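EST1E (PDB 2WTM) hydrolyses feruloyl esters as a promiscuous esterase of a rumen bacterium, built on the alpha/beta-hydrolase fold. Local coordinates at residues E50-E54 with I55-T59; D161-G165 with R166-G170; A202-Y205 with E206-V209; E235-T238 with E239-E243. One frame throughout, in Å; residues are numbered along the deposited sequence.

Contact 1: E50-E54 with I55-T59; sequences ETLNE and IGVAT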
ATOM      1  N   GLU A  50      -4.118 -20.418 -21.343  1.00 15.73           N
ATOM      2  CA  GLU A  50      -4.336 -21.685 -22.109  1.00 16.54           C
ATOM      3  C   GLU A  50      -3.056 -22.438 -22.266  1.00 14.99           C
ATOM      4  O   GLU A  50      -3.009 -23.646 -22.063  1.00 17.15           O
ATOM      5  CB  GLU A  50      -4.987 -21.373 -23.452  1.00 17.22           C
ATOM      6  CG  GLU A  50      -6.453 -21.018 -23.251  1.00 20.76           C
ATOM      7  CD  GLU A  50      -7.246 -20.792 -24.508  1.00 22.33           C
ATOM      8  OE1 GLU A  50      -6.649 -20.568 -25.573  1.00 28.56           O
ATOM      9  OE2 GLU A  50      -8.480 -20.720 -24.376  1.00 29.10           O
ATOM     10  N   THR A  51      -1.993 -21.722 -22.591  1.00 16.19           N
ATOM     11  CA  THR A  51      -0.675 -22.304 -22.620  1.00 16.52           C
ATOM     12  C   THR A  51      -0.256 -22.988 -21.329  1.00 16.99           C
ATOM     13  O   THR A  51       0.261 -24.089 -21.311  1.00 16.51           O
ATOM     14  CB  THR A  51       0.370 -21.229 -22.995  1.00 16.16           C
ATOM     15  OG1 THR A  51       0.079 -20.721 -24.306  1.00 20.01           O
ATOM     16  CG2 THR A  51       1.746 -21.782 -22.940  1.00 20.07           C
ATOM     17  N   LEU A  52      -0.463 -22.305 -20.193  1.00 14.60           N
ATOM     18  CA  LEU A  52      -0.131 -22.888 -18.920  1.00 14.33           C
ATOM     19  C   LEU A  52      -0.921 -24.157 -18.651  1.00 13.75           C
ATOM     20  O   LEU A  52      -0.361 -25.140 -18.211  1.00 15.80           O
ATOM     21  CB  LEU A  52      -0.239 -21.831 -17.794  1.00 13.76           C
ATOM     22  CG  LEU A  52       0.773 -20.706 -17.947  1.00 15.05           C
ATOM     23  CD1 LEU A  52       0.364 -19.564 -17.088  1.00 16.59           C
ATOM     24  CD2 LEU A  52       2.105 -21.212 -17.538  1.00 20.52           C
ATOM     25  N   ASN A  53      -2.230 -24.118 -18.869  1.00 14.54           N
ATOM     26  CA  ASN A  53      -3.049 -25.287 -18.640  1.00 15.12           C
ATOM     27  C   ASN A  53      -2.571 -26.466 -19.521  1.00 16.87           C
ATOM     28  O   ASN A  53      -2.577 -27.578 -19.091  1.00 17.95           O
ATOM     29  CB  ASN A  53      -4.534 -25.016 -18.982  1.00 16.23           C
ATOM     30  CG  ASN A  53      -5.195 -23.877 -18.184  1.00 15.46           C
ATOM     31  OD1 ASN A  53      -6.165 -23.327 -18.676  1.00 16.08           O
ATOM     32  ND2 ASN A  53      -4.731 -23.584 -16.972  1.00 14.73           N
ATOM     33  N   GLU A  54      -2.151 -26.155 -20.721  1.00 18.66           N
ATOM     34  CA  GLU A  54      -1.677 -27.186 -21.653  1.00 19.33           C
ATOM     35  C   GLU A  54      -0.443 -27.935 -21.175  1.00 19.97           C
ATOM     36  O   GLU A  54      -0.289 -29.141 -21.443  1.00 21.43           O
ATOM     37  CB  GLU A  54      -1.483 -26.490 -22.945  1.00 23.17           C
ATOM     38  CG  GLU A  54      -1.133 -27.319 -24.040  1.00 28.63           C
ATOM     39  CD  GLU A  54      -1.243 -26.530 -25.254  1.00 33.76           C
ATOM     40  OE1 GLU A  54      -0.173 -26.058 -25.710  1.00 36.32           O
ATOM     41  OE2 GLU A  54      -2.418 -26.344 -25.678  1.00 40.37           O
ATOM     42  N   ILE A  55       0.465 -27.287 -20.429  1.00 17.96           N
ATOM     43  CA  ILE A  55       1.611 -27.971 -19.862  1.00 16.39           C
ATOM     44  C   ILE A  55       1.400 -28.530 -18.449  1.00 16.18           C
ATOM     45  O   ILE A  55       2.300 -29.014 -17.813  1.00 18.23           O
ATOM     46  CB  ILE A  55       2.889 -27.093 -19.913  1.00 16.37           C
ATOM     47  CG1 ILE A  55       2.731 -25.833 -19.022  1.00 18.20           C
ATOM     48  CG2 ILE A  55       3.183 -26.693 -21.331  1.00 17.14           C
ATOM     49  CD1 ILE A  55       4.008 -25.045 -18.869  1.00 17.60           C
ATOM     50  N   GLY A  56       0.172 -28.453 -17.938  1.00 16.69           N
ATOM     51  CA  GLY A  56      -0.120 -29.025 -16.643  1.00 15.48           C
ATOM     52  C   GLY A  56      -0.162 -28.102 -15.442  1.00 16.40           C
ATOM     53  O   GLY A  56      -0.049 -28.543 -14.320  1.00 16.70           O
ATOM     54  N   VAL A  57      -0.325 -26.834 -15.737  1.00 15.76           N
ATOM     55  CA  VAL A  57      -0.377 -25.771 -14.684  1.00 14.74           C
ATOM     56  C   VAL A  57      -1.775 -25.213 -14.644  1.00 13.40           C
ATOM     57  O   VAL A  57      -2.283 -24.655 -15.607  1.00 14.05           O
ATOM     58  CB  VAL A  57       0.755 -24.692 -14.974  1.00 14.51           C
ATOM     59  CG1 VAL A  57       0.707 -23.508 -13.964  1.00 13.17           C
ATOM     60  CG2 VAL A  57       2.125 -25.306 -14.907  1.00 14.29           C
ATOM     61  N   ALA A  58      -2.379 -25.342 -13.470  1.00 13.58           N
ATOM     62  CA  ALA A  58      -3.676 -24.695 -13.233  1.00 12.38           C
ATOM     63  C   ALA A  58      -3.417 -23.180 -13.204  1.00 14.05           C
ATOM     64  O   ALA A  58      -2.313 -22.724 -12.957  1.00 13.95           O
ATOM     65  CB  ALA A  58      -4.219 -25.134 -11.968  1.00 13.02           C
ATOM     66  N   THR A  59      -4.468 -22.421 -13.477  1.00 13.30           N
ATOM     67  CA  THR A  59      -4.338 -20.958 -13.511  1.00 13.92           C
ATOM     68  C   THR A  59      -5.450 -20.335 -12.724  1.00 15.06           C
ATOM     69  O   THR A  59      -6.598 -20.828 -12.704  1.00 13.53           O
ATOM     70  CB  THR A  59      -4.340 -20.439 -14.944  1.00 13.61           C
ATOM     71  OG1 THR A  59      -5.525 -20.914 -15.657  1.00 14.42           O
ATOM     72  CG2 THR A  59      -3.023 -20.860 -15.652  1.00 13.67           C
TER
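Asn53 and Thr59 meet across the turn that closes helix 43-54, their side chains crossing at about a right angle. With CG beside its backbone N (chi1 -59°), Asn53 brings its carboxamide alongside the returning chain. There ND2 gives a bond to Val57 O at 3.0 Å, nearly straight at 166° and in the carbonyl plane. A second bond runs from ND2 to Thr59 OG1 at 3.1 Å; the two acceptors lie in wide-apart directions near the amide plane, so each takes a different hydrogen. OD1 is bonded to Gln49, which fixes the amide from its other end. Leu52, the preceding residue, crosses Thr59 aslant, its CB 3.6 Å from Thr59 CG2 and 4.1 Å from Val57 CB. The backbone forms a Schellman motif: Val57 N bonds to Leu52 O at 3.0 Å, Gly56 N bonds to Asn53 O at 3.1 Å, and Gly56 has the positive phi (99°) of the C' residue. The turn leads from the helix into strand 58-62 of a beta-alpha-beta unit. Chemically, the two N-H groups of one carboxamide satisfy a carbonyl and a hydroxyl oxygen past the helix end, tying it to the strand beside the apolar packing of Leu52.

Contact 2: D161-G165 with R166-G170; sequences DAWDG and RKLKG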
ATOM      1  N   ASP A 161      -8.558  12.378 -16.309  1.00 15.37           N
ATOM      2  CA  ASP A 161      -9.662  11.880 -17.143  1.00 14.95           C
ATOM      3  C   ASP A 161      -9.031  11.478 -18.477  1.00 14.28           C
ATOM      4  O   ASP A 161      -8.449  12.316 -19.182  1.00 14.19           O
ATOM      5  CB  ASP A 161     -10.708  12.983 -17.396  1.00 15.33           C
ATOM      6  CG  ASP A 161     -11.691  13.144 -16.288  1.00 18.52           C
ATOM      7  OD1 ASP A 161     -11.371  12.840 -15.100  1.00 22.56           O
ATOM      8  OD2 ASP A 161     -12.884  13.401 -16.566  1.00 25.96           O
ATOM      9  N   ALA A 162      -9.018  10.179 -18.779  1.00 13.57           N
ATOM     10  CA  ALA A 162      -8.362   9.685 -19.990  1.00 14.65           C
ATOM     11  C   ALA A 162      -8.811   8.220 -20.204  1.00 13.76           C
ATOM     12  O   ALA A 162      -9.805   7.808 -19.596  1.00 13.98           O
ATOM     13  CB  ALA A 162      -6.885   9.823 -19.875  1.00 15.62           C
ATOM     14  N   TRP A 163      -8.167   7.527 -21.118  1.00 15.85           N
ATOM     15  CA  TRP A 163      -8.390   6.056 -21.293  1.00 17.37           C
ATOM     16  C   TRP A 163      -9.837   5.768 -21.652  1.00 18.79           C
ATOM     17  O   TRP A 163     -10.598   5.090 -20.943  1.00 19.25           O
ATOM     18  CB  TRP A 163      -7.945   5.328 -19.985  1.00 17.14           C
ATOM     19  CG  TRP A 163      -6.614   5.827 -19.561  1.00 15.92           C
ATOM     20  CD1 TRP A 163      -5.489   5.660 -20.198  1.00 17.11           C
ATOM     21  CD2 TRP A 163      -6.304   6.621 -18.388  1.00 15.69           C
ATOM     22  NE1 TRP A 163      -4.474   6.299 -19.586  1.00 17.81           N
ATOM     23  CE2 TRP A 163      -4.972   6.920 -18.466  1.00 17.07           C
ATOM     24  CE3 TRP A 163      -7.074   7.175 -17.350  1.00 17.22           C
ATOM     25  CZ2 TRP A 163      -4.305   7.697 -17.510  1.00 17.77           C
ATOM     26  CZ3 TRP A 163      -6.401   7.987 -16.385  1.00 16.23           C
ATOM     27  CH2 TRP A 163      -5.065   8.211 -16.461  1.00 16.78           C
ATOM     28  N   ASP A 164     -10.301   6.278 -22.814  1.00 20.46           N
ATOM     29  CA  ASP A 164     -11.673   5.917 -23.215  1.00 20.95           C
ATOM     30  C   ASP A 164     -12.800   6.154 -22.242  1.00 20.64           C
ATOM     31  O   ASP A 164     -13.737   5.332 -22.023  1.00 21.84           O
ATOM     32  CB  ASP A 164     -11.729   4.463 -23.640  1.00 24.67           C
ATOM     33  CG  ASP A 164     -11.524   4.297 -25.071  1.00 30.74           C
ATOM     34  OD1 ASP A 164     -10.566   4.918 -25.628  1.00 38.50           O
ATOM     35  OD2 ASP A 164     -12.331   3.496 -25.630  1.00 41.45           O
ATOM     36  N   GLY A 165     -12.796   7.342 -21.694  1.00 17.40           N
ATOM     37  CA  GLY A 165     -13.851   7.786 -20.884  1.00 16.56           C
ATOM     38  C   GLY A 165     -13.845   7.382 -19.423  1.00 15.75           C
ATOM     39  O   GLY A 165     -14.881   7.450 -18.761  1.00 18.44           O
ATOM     40  N   ARG A 166     -12.632   7.102 -18.940  1.00 14.20           N
ATOM     41  CA  ARG A 166     -12.460   6.716 -17.544  1.00 14.43           C
ATOM     42  C   ARG A 166     -11.958   7.932 -16.760  1.00 13.89           C
ATOM     43  O   ARG A 166     -11.436   8.927 -17.318  1.00 15.01           O
ATOM     44  CB  ARG A 166     -11.422   5.623 -17.454  1.00 14.03           C
ATOM     45  CG  ARG A 166     -11.993   4.302 -17.950  1.00 16.29           C
ATOM     46  CD  ARG A 166     -10.935   3.290 -17.990  1.00 16.06           C
ATOM     47  NE  ARG A 166     -11.512   1.983 -18.313  1.00 18.05           N
ATOM     48  CZ  ARG A 166     -11.524   1.488 -19.543  1.00 18.03           C
ATOM     49  NH1 ARG A 166     -10.932   2.125 -20.558  1.00 17.36           N
ATOM     50  NH2 ARG A 166     -12.086   0.285 -19.759  1.00 22.68           N
ATOM     51  N   LYS A 167     -12.068   7.813 -15.452  1.00 14.25           N
ATOM     52  CA  LYS A 167     -11.624   8.813 -14.526  1.00 14.36           C
ATOM     53  C   LYS A 167     -10.701   8.107 -13.521  1.00 12.36           C
ATOM     54  O   LYS A 167     -10.943   6.993 -13.152  1.00 11.91           O
ATOM     55  CB  LYS A 167     -12.824   9.350 -13.736  1.00 15.90           C
ATOM     56  CG  LYS A 167     -13.965   9.981 -14.479  1.00 22.14           C
ATOM     57  CD  LYS A 167     -15.034  10.413 -13.486  1.00 20.69           C
ATOM     58  CE  LYS A 167     -16.184  11.234 -14.068  1.00 27.12           C
ATOM     59  NZ  LYS A 167     -17.101  11.623 -12.927  1.00 30.06           N
ATOM     60  N   LEU A 168      -9.722   8.822 -13.014  1.00 11.46           N
ATOM     61  CA  LEU A 168      -8.820   8.244 -12.031  1.00 10.75           C
ATOM     62  C   LEU A 168      -8.524   9.293 -10.961  1.00 11.35           C
ATOM     63  O   LEU A 168      -8.004  10.357 -11.293  1.00 12.74           O
ATOM     64  CB  LEU A 168      -7.560   7.744 -12.700  1.00 11.16           C
ATOM     65  CG  LEU A 168      -6.526   7.024 -11.828  1.00 11.19           C
ATOM     66  CD1 LEU A 168      -7.176   5.654 -11.379  1.00 10.41           C
ATOM     67  CD2 LEU A 168      -5.219   6.823 -12.548  1.00 10.21           C
ATOM     68  N   LYS A 169      -8.735   8.959  -9.679  1.00 10.13           N
ATOM     69  CA  LYS A 169      -8.375   9.891  -8.609  1.00 11.61           C
ATOM     70  C   LYS A 169      -6.883  10.018  -8.452  1.00 11.47           C
ATOM     71  O   LYS A 169      -6.114   9.099  -8.669  1.00 10.92           O
ATOM     72  CB  LYS A 169      -9.032   9.479  -7.294  1.00 11.43           C
ATOM     73  CG  LYS A 169     -10.534   9.608  -7.300  1.00 14.72           C
ATOM     74  CD  LYS A 169     -11.151   9.220  -6.039  1.00 16.31           C
ATOM     75  CE  LYS A 169     -12.714   9.483  -6.160  1.00 16.35           C
ATOM     76  NZ  LYS A 169     -13.391   8.857  -4.950  1.00 20.43           N
ATOM     77  N   GLY A 170      -6.418  11.210  -8.063  1.00 11.25           N
ATOM     78  CA  GLY A 170      -4.960  11.415  -7.927  1.00 10.10           C
ATOM     79  C   GLY A 170      -4.361  10.621  -6.801  1.00  9.97           C
ATOM     80  O   GLY A 170      -3.139  10.443  -6.771  1.00 10.66           O
TER
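Arg166 lies back over the tight turn it has just left, and its chain can be followed atom by atom. CB stands 3.5 Å from Ala162 O. CG, set anti to the carbonyl carbon (chi1 -74°), passes 3.4 Å from Trp163 O. CD stays beside the same oxygen and also reaches Trp163 CB at 4.1 Å. The chain is extended from CG to NE, and at its tip NH1 bonds to Trp163 O at 3.0 Å, a somewhat bent bond (140°). The oxygen sits at the guanidinium edge, tilted 22° from its plane, so one carbonyl is flanked by methylenes and bonded by NH1 from above the carbonyl plane. The backbones close the hairpin through the hydrogen-bonded antiparallel pair Ala162 and Arg166, with Ala162 N to Arg166 O at 3.1 Å and Arg166 N to Ala162 O at 3.0 Å. Between them Trp163, Asp164 and Gly165 all take positive phi. The Trp163 ring has Ala162 CB over the centre of one face, while its CZ3 meets Leu168 CB obliquely at 3.9 Å. Strands 159-162 and 166-169 belong to the insertion between core strands 125-131 and 192-197, consistent with a cap region; Ala162 and Trp163 rest on Leu149 of strand 149-150, Trp163 meets Phe36 edge-to-face, and Lys169 forms a salt bridge with Asp76.

Contact 3: A202-Y205 with E206-V209; sequences AVPY and EASV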
ATOM      1  N   ALA A 202       3.483   1.750 -25.246  1.00 20.42           N
ATOM      2  CA  ALA A 202       2.799   2.102 -23.996  1.00 20.94           C
ATOM      3  C   ALA A 202       3.769   2.183 -22.864  1.00 20.16           C
ATOM      4  O   ALA A 202       3.659   3.086 -22.029  1.00 22.04           O
ATOM      5  CB  ALA A 202       1.721   1.084 -23.704  1.00 21.40           C
ATOM      6  N   VAL A 203       4.672   1.218 -22.784  1.00 20.05           N
ATOM      7  CA  VAL A 203       5.706   1.179 -21.732  1.00 21.02           C
ATOM      8  C   VAL A 203       7.034   0.825 -22.355  1.00 20.50           C
ATOM      9  O   VAL A 203       7.133  -0.127 -23.165  1.00 19.97           O
ATOM     10  CB  VAL A 203       5.223   0.202 -20.541  1.00 20.56           C
ATOM     11  CG1 VAL A 203       3.836   0.610 -20.068  1.00 19.34           C
ATOM     12  CG2 VAL A 203       5.175  -1.212 -20.961  1.00 22.07           C
ATOM     13  N   PRO A 204       8.090   1.585 -22.018  1.00 20.39           N
ATOM     14  CA  PRO A 204       9.337   1.487 -22.728  1.00 21.52           C
ATOM     15  C   PRO A 204      10.059   0.171 -22.555  1.00 20.63           C
ATOM     16  O   PRO A 204      10.303  -0.265 -21.421  1.00 20.77           O
ATOM     17  CB  PRO A 204      10.177   2.630 -22.089  1.00 21.54           C
ATOM     18  CG  PRO A 204       9.619   2.773 -20.752  1.00 22.54           C
ATOM     19  CD  PRO A 204       8.160   2.627 -20.971  1.00 21.89           C
ATOM     20  N   TYR A 205      10.354  -0.470 -23.695  1.00 21.51           N
ATOM     21  CA  TYR A 205      11.158  -1.703 -23.750  1.00 21.09           C
ATOM     22  C   TYR A 205      12.441  -1.662 -22.914  1.00 21.90           C
ATOM     23  O   TYR A 205      12.777  -2.641 -22.252  1.00 20.92           O
ATOM     24  CB  TYR A 205      11.499  -2.025 -25.238  1.00 22.57           C
ATOM     25  CG  TYR A 205      12.506  -3.130 -25.455  1.00 21.24           C
ATOM     26  CD1 TYR A 205      12.155  -4.460 -25.241  1.00 19.66           C
ATOM     27  CD2 TYR A 205      13.810  -2.869 -25.901  1.00 23.06           C
ATOM     28  CE1 TYR A 205      13.051  -5.440 -25.396  1.00 20.13           C
ATOM     29  CE2 TYR A 205      14.734  -3.861 -26.069  1.00 22.17           C
ATOM     30  CZ  TYR A 205      14.371  -5.139 -25.837  1.00 21.42           C
ATOM     31  OH  TYR A 205      15.305  -6.125 -26.010  1.00 23.60           O
ATOM     32  N   GLU A 206      13.175  -0.545 -22.953  1.00 21.23           N
ATOM     33  CA  GLU A 206      14.489  -0.469 -22.359  1.00 20.76           C
ATOM     34  C   GLU A 206      14.425  -0.575 -20.843  1.00 19.53           C
ATOM     35  O   GLU A 206      15.392  -0.996 -20.188  1.00 19.63           O
ATOM     36  CB  GLU A 206      15.227   0.822 -22.800  1.00 20.33           C
ATOM     37  CG  GLU A 206      16.652   0.978 -22.225  1.00 25.93           C
ATOM     38  CD  GLU A 206      17.602  -0.151 -22.639  1.00 31.31           C
ATOM     39  OE1 GLU A 206      17.296  -0.849 -23.627  1.00 37.39           O
ATOM     40  OE2 GLU A 206      18.678  -0.328 -21.991  1.00 37.54           O
ATOM     41  N   ALA A 207      13.289  -0.209 -20.248  1.00 18.31           N
ATOM     42  CA  ALA A 207      13.184  -0.418 -18.808  1.00 17.77           C
ATOM     43  C   ALA A 207      13.199  -1.894 -18.445  1.00 16.73           C
ATOM     44  O   ALA A 207      13.783  -2.322 -17.453  1.00 15.44           O
ATOM     45  CB  ALA A 207      11.964   0.290 -18.241  1.00 18.19           C
ATOM     46  N   SER A 208      12.602  -2.718 -19.283  1.00 16.87           N
ATOM     47  CA  SER A 208      12.668  -4.147 -19.057  1.00 15.70           C
ATOM     48  C   SER A 208      14.051  -4.734 -19.279  1.00 14.46           C
ATOM     49  O   SER A 208      14.448  -5.674 -18.622  1.00 14.72           O
ATOM     50  CB  SER A 208      11.687  -4.890 -19.960  1.00 14.86           C
ATOM     51  OG  SER A 208      10.355  -4.824 -19.469  1.00 15.43           O
ATOM     52  N   VAL A 209      14.771  -4.219 -20.277  1.00 15.57           N
ATOM     53  CA  VAL A 209      16.190  -4.546 -20.387  1.00 16.46           C
ATOM     54  C   VAL A 209      16.914  -4.245 -19.078  1.00 16.25           C
ATOM     55  O   VAL A 209      17.631  -5.100 -18.567  1.00 17.72           O
ATOM     56  CB  VAL A 209      16.880  -3.804 -21.577  1.00 16.64           C
ATOM     57  CG1 VAL A 209      18.364  -4.146 -21.644  1.00 19.14           C
ATOM     58  CG2 VAL A 209      16.151  -4.112 -22.895  1.00 17.57           C
TER
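The first turn of helix 205-214, entered from the loop after strand 192-197, is formed where Pro204 and Tyr205 meet Ala207, Ser208 and Val209. Pro204 O takes Ala207 N at 3.2 Å, the donor standing well above the carbonyl plane, and Pro204 CG rests 4.2 Å from Ala207 CB. The regular helical bond comes next: Val209 N reaches Tyr205 O at 3.2 Å, in the carbonyl plane and fairly straight (161°), while Ser208 N adds a weak second bond to the same oxygen. The aromatic contact follows. Because Tyr205 CG is anti to the backbone N (chi1 170°), the ring runs forward along the helix, toward the next turn, and offers a face to Val209. The methyl CG2 of Val209 sits 3.9 Å from the ring centroid and 28° off its normal, a CH-pi contact; the nearest ring atom to CG2 is Tyr205 CE2, at 3.5 Å. Both residues also touch Leu220 of strand 218-223, and Tyr205 OH is hydrogen-bonded to Thr222 there. On another side Ser208 OG is bonded to His196 ND1, whose NE2 bonds to Val203 O. Asp200, probably the acid of a Ser-His-Asp triad, is held through OD1 by the backbone N atoms of Ala202 and Val203. The chemistry is thus divided: the CH-pi contact packs the ring on the helix, the hydroxyl bond to Thr222 ties it to the sheet, and backbone donors just upstream position a carboxylate that is probably catalytic.

Contact 4: E235-T238 with E239-E243; sequences ELVT and EAVKE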
ATOM      1  N   GLU A 235       2.085 -15.577 -30.428  1.00 20.12           N
ATOM      2  CA  GLU A 235       2.697 -16.917 -30.329  1.00 19.98           C
ATOM      3  C   GLU A 235       4.126 -16.999 -29.830  1.00 17.59           C
ATOM      4  O   GLU A 235       4.541 -18.003 -29.275  1.00 18.61           O
ATOM      5  CB  GLU A 235       2.571 -17.658 -31.663  1.00 21.52           C
ATOM      6  CG  GLU A 235       3.499 -17.255 -32.771  1.00 24.01           C
ATOM      7  CD  GLU A 235       3.227 -15.907 -33.437  1.00 26.85           C
ATOM      8  OE1 GLU A 235       2.122 -15.304 -33.285  1.00 33.65           O
ATOM      9  OE2 GLU A 235       4.123 -15.456 -34.175  1.00 31.42           O
ATOM     10  N   LEU A 236       4.905 -15.946 -30.079  1.00 17.31           N
ATOM     11  CA  LEU A 236       6.256 -15.956 -29.601  1.00 16.88           C
ATOM     12  C   LEU A 236       6.242 -15.765 -28.086  1.00 16.99           C
ATOM     13  O   LEU A 236       7.116 -16.265 -27.356  1.00 17.72           O
ATOM     14  CB  LEU A 236       7.057 -14.863 -30.272  1.00 17.13           C
ATOM     15  CG  LEU A 236       7.362 -15.184 -31.756  1.00 18.59           C
ATOM     16  CD1 LEU A 236       8.214 -14.119 -32.322  1.00 18.62           C
ATOM     17  CD2 LEU A 236       8.030 -16.590 -31.928  1.00 22.03           C
ATOM     18  N   VAL A 237       5.283 -15.001 -27.620  1.00 16.23           N
ATOM     19  CA  VAL A 237       5.113 -14.833 -26.160  1.00 15.84           C
ATOM     20  C   VAL A 237       4.703 -16.154 -25.498  1.00 15.05           C
ATOM     21  O   VAL A 237       5.320 -16.575 -24.508  1.00 16.08           O
ATOM     22  CB  VAL A 237       4.095 -13.729 -25.844  1.00 15.09           C
ATOM     23  CG1 VAL A 237       3.856 -13.598 -24.324  1.00 13.48           C
ATOM     24  CG2 VAL A 237       4.536 -12.405 -26.434  1.00 14.92           C
ATOM     25  N   THR A 238       3.677 -16.825 -26.009  1.00 16.27           N
ATOM     26  CA  THR A 238       3.255 -18.022 -25.361  1.00 16.33           C
ATOM     27  C   THR A 238       4.334 -19.106 -25.490  1.00 15.72           C
ATOM     28  O   THR A 238       4.514 -19.879 -24.602  1.00 15.89           O
ATOM     29  CB  THR A 238       1.945 -18.557 -25.939  1.00 17.56           C
ATOM     30  OG1 THR A 238       2.113 -18.769 -27.340  1.00 18.78           O
ATOM     31  CG2 THR A 238       0.814 -17.565 -25.774  1.00 18.22           C
ATOM     32  N   GLU A 239       5.071 -19.148 -26.594  1.00 16.86           N
ATOM     33  CA  GLU A 239       6.180 -20.129 -26.632  1.00 18.26           C
ATOM     34  C   GLU A 239       7.266 -19.849 -25.592  1.00 17.41           C
ATOM     35  O   GLU A 239       7.860 -20.760 -25.019  1.00 17.92           O
ATOM     36  CB  GLU A 239       6.808 -20.212 -28.035  1.00 20.30           C
ATOM     37  CG  GLU A 239       6.070 -21.124 -28.974  1.00 26.92           C
ATOM     38  CD  GLU A 239       5.843 -22.531 -28.381  1.00 32.90           C
ATOM     39  OE1 GLU A 239       6.816 -23.298 -28.076  1.00 33.72           O
ATOM     40  OE2 GLU A 239       4.644 -22.811 -28.166  1.00 39.18           O
ATOM     41  N   ALA A 240       7.480 -18.572 -25.294  1.00 15.63           N
ATOM     42  CA  ALA A 240       8.537 -18.267 -24.325  1.00 16.10           C
ATOM     43  C   ALA A 240       8.101 -18.650 -22.894  1.00 15.26           C
ATOM     44  O   ALA A 240       8.848 -19.185 -22.099  1.00 15.26           O
ATOM     45  CB  ALA A 240       8.877 -16.819 -24.400  1.00 16.16           C
ATOM     46  N   VAL A 241       6.838 -18.360 -22.603  1.00 15.74           N
ATOM     47  CA  VAL A 241       6.218 -18.728 -21.323  1.00 15.96           C
ATOM     48  C   VAL A 241       6.231 -20.249 -21.160  1.00 14.68           C
ATOM     49  O   VAL A 241       6.615 -20.773 -20.140  1.00 14.35           O
ATOM     50  CB  VAL A 241       4.768 -18.181 -21.257  1.00 15.88           C
ATOM     51  CG1 VAL A 241       3.963 -18.799 -20.118  1.00 16.50           C
ATOM     52  CG2 VAL A 241       4.786 -16.631 -21.157  1.00 15.24           C
ATOM     53  N   LYS A 242       5.872 -20.945 -22.221  1.00 15.84           N
ATOM     54  CA  LYS A 242       5.858 -22.396 -22.216  1.00 17.03           C
ATOM     55  C   LYS A 242       7.214 -23.010 -21.933  1.00 16.53           C
ATOM     56  O   LYS A 242       7.335 -23.836 -21.054  1.00 17.32           O
ATOM     57  CB  LYS A 242       5.303 -22.890 -23.543  1.00 16.99           C
ATOM     58  CG  LYS A 242       5.202 -24.406 -23.621  1.00 18.41           C
ATOM     59  CD  LYS A 242       4.989 -24.883 -25.093  1.00 18.66           C
ATOM     60  CE  LYS A 242       4.422 -26.298 -25.116  1.00 22.20           C
ATOM     61  NZ  LYS A 242       4.226 -26.840 -26.528  1.00 19.02           N
ATOM     62  N   GLU A 243       8.254 -22.562 -22.638  1.00 18.33           N
ATOM     63  CA  GLU A 243       9.595 -23.156 -22.457  1.00 19.94           C
ATOM     64  C   GLU A 243      10.181 -22.879 -21.055  1.00 17.68           C
ATOM     65  O   GLU A 243      10.684 -23.721 -20.345  1.00 17.31           O
ATOM     66  CB  GLU A 243      10.557 -22.605 -23.506  1.00 21.03           C
ATOM     67  CG  GLU A 243      10.301 -23.246 -24.919  1.00 26.18           C
ATOM     68  CD  GLU A 243      11.158 -22.676 -26.079  1.00 28.09           C
ATOM     69  OE1 GLU A 243      12.264 -22.073 -25.814  1.00 39.69           O
ATOM     70  OE2 GLU A 243      10.694 -22.848 -27.263  1.00 35.20           O
TER
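Val237 and Val241, one turn apart on helix 234-249, mark the buried stripe of this contact. Val241 N bonds to Val237 O at 3.0 Å, nearly straight at 169°, and Val241 CG2, the methyl on the backbone-N side, rests 3.4 Å from the same oxygen. The methyls themselves barely touch, Val237 CG1 being 4.5 Å from Val241 CG2; beyond the helix, Val237 packs on Ile223 of strand 218-223 and Val241 on Leu52 of helix 43-54. Next to this stripe Thr238 faces helix 43-54 through Ala47 and Thr51, and its carbonyl O receives Lys242 N at 2.9 Å, with Lys242 CB at 3.3 Å from that oxygen. The side of Glu235 and Glu239 is exposed to solvent, with regular backbone bonding but few side-chain partners across the contact. Glu239 N bonds to Glu235 O at 3.0 Å, and Glu239 CB lies 3.4 Å from that oxygen. A chi1 of -84° puts Glu239 CG near Glu235 O as well, and the bend at chi2 turns only the chain beyond it, whereas the Glu235 side chain runs off to bond with His233. Across the contact, then, carbonyls and amides supply all the hydrogen bonds, and side chains meet chiefly backbone oxygens of the preceding turn. The implication is an amphipathic helix: Val237 and Val241 are buried, Glu235 and Glu239 are exposed, and Leu236, exposed yet touching Ile223, lies at the margin.

Overall arrangement
Contacts 1 and 4 hold the same packing layer: their centres are about 12 Å apart and they touch, with Thr51 CG2 3.8 Å from Lys242 CB and Leu52 CD2 4.0 Å from Val241 CG1, so helix 43-54 and helix 234-249 lie together. Both are partly buried; contact 1 ends its helix with a carboxamide and a Schellman turn, while contact 4, within a helix, relies on plain helical bonding. Contacts 2 and 3 are surface contacts, about 9 Å apart by nearest atoms. The exposed hairpin of contact 2, across the chain's centre from contacts 1 and 4, sets a guanidinium on a carbonyl; contact 3, a helix start beside the probable triad, uses a ring face.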